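Local coordinates for MAGE domain-containing protein (Xenopus laevis, PDB 7DG2), which probably serves as the MAGE-family Nse3 subunit of the Smc5/6 complex, pairing with Nse1 to shape and hold Nse4, at residues B[45-48]-B[49-53]; B[147-150]-B[151-155]. One frame throughout, in Å; residues are numbered along the deposited sequence.

Interaction 1. Residues B[45-48]-B[49-53]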
loop_
_atom_site.group_PDB
_atom_site.type_symbol
_atom_site.label_atom_id
_atom_site.label_comp_id
_atom_site.label_asym_id
_atom_site.label_seq_id
_atom_site.Cartn_x
_atom_site.Cartn_y
_atom_site.Cartn_z
ATOM N N ASP B 45 -5.549 14.426 -29.404
ATOM C CA ASP B 45 -4.774 14.449 -30.644
ATOM C C ASP B 45 -3.294 14.178 -30.401
ATOM O O ASP B 45 -2.593 13.736 -31.321
ATOM C CB ASP B 45 -4.933 15.794 -31.371
ATOM C CG ASP B 45 -4.475 16.977 -30.529
ATOM O OD1 ASP B 45 -4.709 16.970 -29.299
ATOM O OD2 ASP B 45 -3.888 17.925 -31.089
ATOM N N ILE B 46 -2.804 14.425 -29.187
ATOM C CA ILE B 46 -1.417 14.121 -28.851
ATOM C C ILE B 46 -1.350 13.117 -27.706
ATOM O O ILE B 46 -0.416 13.151 -26.894
ATOM C CB ILE B 46 -0.648 15.405 -28.501
ATOM C CG1 ILE B 46 -1.300 16.146 -27.328
ATOM C CG2 ILE B 46 -0.542 16.324 -29.729
ATOM C CD1 ILE B 46 -0.340 17.171 -26.670
ATOM N N TYR B 47 -2.306 12.194 -27.638
ATOM C CA TYR B 47 -2.262 11.230 -26.540
ATOM C C TYR B 47 -1.026 10.336 -26.578
ATOM O O TYR B 47 -0.522 9.992 -25.494
ATOM C CB TYR B 47 -3.564 10.401 -26.474
ATOM C CG TYR B 47 -3.547 9.060 -27.178
ATOM C CD1 TYR B 47 -2.827 7.986 -26.669
ATOM C CD2 TYR B 47 -4.283 8.858 -28.339
ATOM C CE1 TYR B 47 -2.801 6.781 -27.296
ATOM C CE2 TYR B 47 -4.274 7.628 -28.984
ATOM C CZ TYR B 47 -3.523 6.601 -28.457
ATOM O OH TYR B 47 -3.490 5.379 -29.074
ATOM N N PRO B 48 -0.491 9.915 -27.736
ATOM C CA PRO B 48 0.738 9.103 -27.676
ATOM C C PRO B 48 1.892 9.822 -26.986
ATOM O O PRO B 48 2.610 9.198 -26.186
ATOM C CB PRO B 48 1.030 8.805 -29.160
ATOM C CG PRO B 48 -0.378 8.856 -29.813
ATOM C CD PRO B 48 -0.987 10.039 -29.131
ATOM N N GLU B 49 2.082 11.125 -27.252
ATOM C CA GLU B 49 3.130 11.876 -26.564
ATOM C C GLU B 49 2.851 11.963 -25.074
ATOM O O GLU B 49 3.767 11.858 -24.254
ATOM C CB GLU B 49 3.252 13.288 -27.138
ATOM C CG GLU B 49 4.376 14.069 -26.527
ATOM C CD GLU B 49 4.363 15.547 -26.876
ATOM O OE1 GLU B 49 5.141 16.291 -26.235
ATOM O OE2 GLU B 49 3.591 15.960 -27.775
ATOM N N ILE B 50 1.592 12.163 -24.699
ATOM C CA ILE B 50 1.290 12.372 -23.283
ATOM C C ILE B 50 1.503 11.085 -22.492
ATOM O O ILE B 50 2.093 11.104 -21.403
ATOM C CB ILE B 50 -0.135 12.933 -23.120
ATOM C CG1 ILE B 50 -0.159 14.392 -23.596
ATOM C CG2 ILE B 50 -0.592 12.823 -21.663
ATOM C CD1 ILE B 50 -1.562 15.009 -23.682
ATOM N N ILE B 51 1.008 9.955 -23.006
ATOM C CA ILE B 51 1.239 8.681 -22.325
ATOM C C ILE B 51 2.728 8.335 -22.339
ATOM O O ILE B 51 3.254 7.780 -21.367
ATOM C CB ILE B 51 0.364 7.568 -22.938
ATOM C CG1 ILE B 51 -1.123 7.913 -22.746
ATOM C CG2 ILE B 51 0.677 6.210 -22.304
ATOM C CD1 ILE B 51 -2.082 6.836 -23.212
ATOM N N HIS B 52 3.442 8.693 -23.411
ATOM C CA HIS B 52 4.886 8.476 -23.427
ATOM C C HIS B 52 5.575 9.241 -22.300
ATOM O O HIS B 52 6.394 8.681 -21.563
ATOM C CB HIS B 52 5.461 8.887 -24.787
ATOM C CG HIS B 52 6.955 8.832 -24.837
ATOM N ND1 HIS B 52 7.658 7.646 -24.796
ATOM C CD2 HIS B 52 7.883 9.817 -24.871
ATOM C CE1 HIS B 52 8.955 7.902 -24.833
ATOM N NE2 HIS B 52 9.119 9.211 -24.870
ATOM N N ARG B 53 5.256 10.525 -22.146
ATOM C CA ARG B 53 5.906 11.299 -21.095
ATOM C C ARG B 53 5.536 10.773 -19.710
ATOM O O ARG B 53 6.368 10.793 -18.797
ATOM C CB ARG B 53 5.550 12.779 -21.234
ATOM C CG ARG B 53 6.082 13.414 -22.525
ATOM C CD ARG B 53 5.735 14.899 -22.602
ATOM N NE ARG B 53 6.219 15.600 -21.418
ATOM C CZ ARG B 53 5.957 16.872 -21.129
ATOM N NH1 ARG B 53 5.213 17.606 -21.948
ATOM N NH2 ARG B 53 6.442 17.412 -20.017
#
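I46 and I50 pack together one turn apart at the start of helix 47-62, with I46 CG1 3.8 Å from I50 CD1. I46 is the N-cap; its CG1 sits between the backbone N and the carbonyl carbon (chi1 58°), a crowded position that turns the branch toward I50. Branched aliphatic chains suit this flank: I46 also leans on V9 and I50 on V16 of helix 6-23. A second pair, facing helix 32-40, brings I51 CD1 to 3.7 Å from Y47 CD1, the methyl meeting the ring obliquely; I40 lies against both I50 and I51, while Y47 reaches R32 and V36. P48 CD lies over one face of the Y47 ring, 3.4 Å above the plane and shifted toward the rim. P48, E49 and H52 form the looser, solvent-exposed side. P48 fits the first turn because its missing N-H is not needed there, E49 extends its carboxylate outward, and H52 brings little more than CB, 3.2 Å from P48 O. Three backbone bonds close the turn, the straightest from I51 N to Y47 O (2.9 Å, 179°). The chemistry is thus divided: hydrogen bonding across the two segments is left to the backbone, three carbonyls each taking an N-H, and the closest side-chain pairs are apolar.

Interaction 2. Residues B[147-150]-B[151-155]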
loop_
_atom_site.group_PDB
_atom_site.type_symbol
_atom_site.label_atom_id
_atom_site.label_comp_id
_atom_site.label_asym_id
_atom_site.label_seq_id
_atom_site.Cartn_x
_atom_site.Cartn_y
_atom_site.Cartn_z
ATOM N N THR B 147 -11.206 -17.229 -7.379
ATOM C CA THR B 147 -11.973 -17.264 -8.621
ATOM C C THR B 147 -12.435 -15.894 -9.097
ATOM O O THR B 147 -12.874 -15.774 -10.247
ATOM C CB THR B 147 -13.211 -18.172 -8.483
ATOM O OG1 THR B 147 -14.152 -17.583 -7.574
ATOM C CG2 THR B 147 -12.806 -19.542 -7.981
ATOM N N GLU B 148 -12.356 -14.861 -8.260
ATOM C CA GLU B 148 -12.786 -13.526 -8.659
ATOM C C GLU B 148 -11.646 -12.521 -8.569
ATOM O O GLU B 148 -11.266 -11.944 -9.592
ATOM C CB GLU B 148 -13.990 -13.074 -7.806
ATOM C CG GLU B 148 -15.208 -14.000 -7.933
ATOM C CD GLU B 148 -16.429 -13.510 -7.159
ATOM O OE1 GLU B 148 -16.535 -12.293 -6.889
ATOM O OE2 GLU B 148 -17.285 -14.352 -6.821
ATOM N N GLU B 149 -11.067 -12.321 -7.385
ATOM C CA GLU B 149 -10.053 -11.281 -7.218
ATOM C C GLU B 149 -8.829 -11.555 -8.083
ATOM O O GLU B 149 -8.402 -10.691 -8.860
ATOM C CB GLU B 149 -9.656 -11.160 -5.748
ATOM C CG GLU B 149 -8.565 -10.114 -5.484
ATOM C CD GLU B 149 -8.403 -9.798 -4.001
ATOM O OE1 GLU B 149 -7.282 -9.448 -3.565
ATOM O OE2 GLU B 149 -9.407 -9.911 -3.267
ATOM N N PHE B 150 -8.245 -12.753 -7.962
ATOM C CA PHE B 150 -7.086 -13.092 -8.792
ATOM C C PHE B 150 -7.426 -13.052 -10.277
ATOM O O PHE B 150 -6.557 -12.771 -11.106
ATOM C CB PHE B 150 -6.544 -14.477 -8.434
ATOM C CG PHE B 150 -5.819 -14.552 -7.113
ATOM C CD1 PHE B 150 -5.351 -13.409 -6.471
ATOM C CD2 PHE B 150 -5.574 -15.790 -6.533
ATOM C CE1 PHE B 150 -4.661 -13.509 -5.270
ATOM C CE2 PHE B 150 -4.900 -15.899 -5.327
ATOM C CZ PHE B 150 -4.434 -14.754 -4.696
ATOM N N VAL B 151 -8.680 -13.324 -10.635
ATOM C CA VAL B 151 -9.054 -13.361 -12.042
ATOM C C VAL B 151 -9.216 -11.952 -12.604
ATOM O O VAL B 151 -8.740 -11.660 -13.712
ATOM C CB VAL B 151 -10.328 -14.214 -12.210
ATOM C CG1 VAL B 151 -10.801 -14.177 -13.642
ATOM C CG2 VAL B 151 -10.024 -15.650 -11.820
ATOM N N LYS B 152 -9.854 -11.053 -11.843
ATOM C CA LYS B 152 -10.003 -9.669 -12.289
ATOM C C LYS B 152 -8.666 -8.939 -12.324
ATOM O O LYS B 152 -8.487 -8.007 -13.117
ATOM C CB LYS B 152 -10.988 -8.938 -11.385
ATOM C CG LYS B 152 -12.424 -9.420 -11.562
ATOM C CD LYS B 152 -13.179 -9.405 -10.253
ATOM C CE LYS B 152 -13.172 -8.033 -9.617
ATOM N NZ LYS B 152 -13.810 -8.073 -8.262
ATOM N N GLN B 153 -7.721 -9.353 -11.487
ATOM C CA GLN B 153 -6.360 -8.828 -11.563
ATOM C C GLN B 153 -5.578 -9.407 -12.731
ATOM O O GLN B 153 -4.467 -8.930 -13.011
ATOM C CB GLN B 153 -5.636 -9.107 -10.244
ATOM C CG GLN B 153 -6.226 -8.318 -9.077
ATOM C CD GLN B 153 -5.635 -8.730 -7.729
ATOM O OE1 GLN B 153 -5.255 -9.889 -7.526
ATOM N NE2 GLN B 153 -5.555 -7.780 -6.804
ATOM N N LYS B 154 -6.138 -10.405 -13.431
ATOM C CA LYS B 154 -5.495 -11.113 -14.539
ATOM C C LYS B 154 -4.287 -11.933 -14.099
ATOM O O LYS B 154 -3.426 -12.251 -14.925
ATOM C CB LYS B 154 -5.076 -10.170 -15.672
ATOM C CG LYS B 154 -6.174 -9.244 -16.146
ATOM C CD LYS B 154 -7.348 -10.005 -16.678
ATOM C CE LYS B 154 -8.214 -9.082 -17.532
ATOM N NZ LYS B 154 -9.417 -9.790 -18.032
ATOM N N TYR B 155 -4.205 -12.293 -12.814
ATOM C CA TYR B 155 -3.208 -13.281 -12.413
ATOM C C TYR B 155 -3.592 -14.674 -12.881
ATOM O O TYR B 155 -2.719 -15.483 -13.195
ATOM C CB TYR B 155 -3.034 -13.299 -10.897
ATOM C CG TYR B 155 -2.152 -12.205 -10.346
ATOM C CD1 TYR B 155 -0.823 -12.100 -10.734
ATOM C CD2 TYR B 155 -2.639 -11.315 -9.392
ATOM C CE1 TYR B 155 0.003 -11.115 -10.199
ATOM C CE2 TYR B 155 -1.838 -10.326 -8.866
ATOM C CZ TYR B 155 -0.522 -10.237 -9.261
ATOM O OH TYR B 155 0.262 -9.238 -8.732
HETATM O O HOH W 1 -4.743 -10.184 -4.812
#
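Q153 lies alongside E149 one turn later, both side chains pointing the same way, their amide and carboxylate planes 86° apart. A water joins the two acceptors, donating to E149 OE1 at 2.9 Å and to Q153 OE1 at 2.8 Å. E149 OE1 also forms a salt bridge with K98, so a cation and a water both serve that oxygen, which probably steadies its negative charge. The other end of the amide, Q153 NE2, donates to the carbonyl of K26. Q153 OE1 meanwhile sits at the edge of the F150 ring, near its plane and 3.7 Å from CD1, where the ring hydrogens are slightly positive. An alanine in place of Q153 is likely to leave the carbonyl of K26 without this donor and the water without its hold on the amide oxygen. Here helix 142-152 ends in a Schellman motif: K154 takes a positive phi (66°) and the chain turns back, F150 O receiving a weak bond from Y155 N (2.9 Å), while K154 N donates to V151 O. Just before it the helix widens to a pi-type turn at 147-149. E148 O accepts K152 N at 2.8 Å as well as a weak bond from V151 N, and Q153 N reaches E149 O at 3.0 Å. With CG anti to the carbonyl carbon (chi1 -70°), the aliphatic part of K152 runs back over E148 O, CD 3.2 Å away; the ammonium does not touch the E148 carboxylate. V151, branched at CB, lays CG2 3.3 Å from T147 O and packs on Y158. T147 OG1 is bonded to the carbonyl of K143. Aromatic F150 and Y155 both rest on L102, and the Y155 hydroxyl is bonded to E180 and to R64 of the neighbouring Nse4 chain.

In the fold
Interactions 1 and 2 sit at contrary ends of their helices: 45-53 starts helix 47-62, whereas 147-155 finishes helix 142-152 and leads into strand 156-160. Both fall within the MAGE homology domain, but they are separate sites, with centres 30 Å apart and nearest atoms about 18 Å apart. Interaction 1 lies far out, its centre about 25 Å from the centre of the chain, among helices 6-23 and 32-40. Interaction 2 is only about 8 Å from that centre, and its hold on K26 ties it to the loop after helix 6-23. Of the two, only interaction 2 meets another subunit, through Y155 and the Nse4 chain.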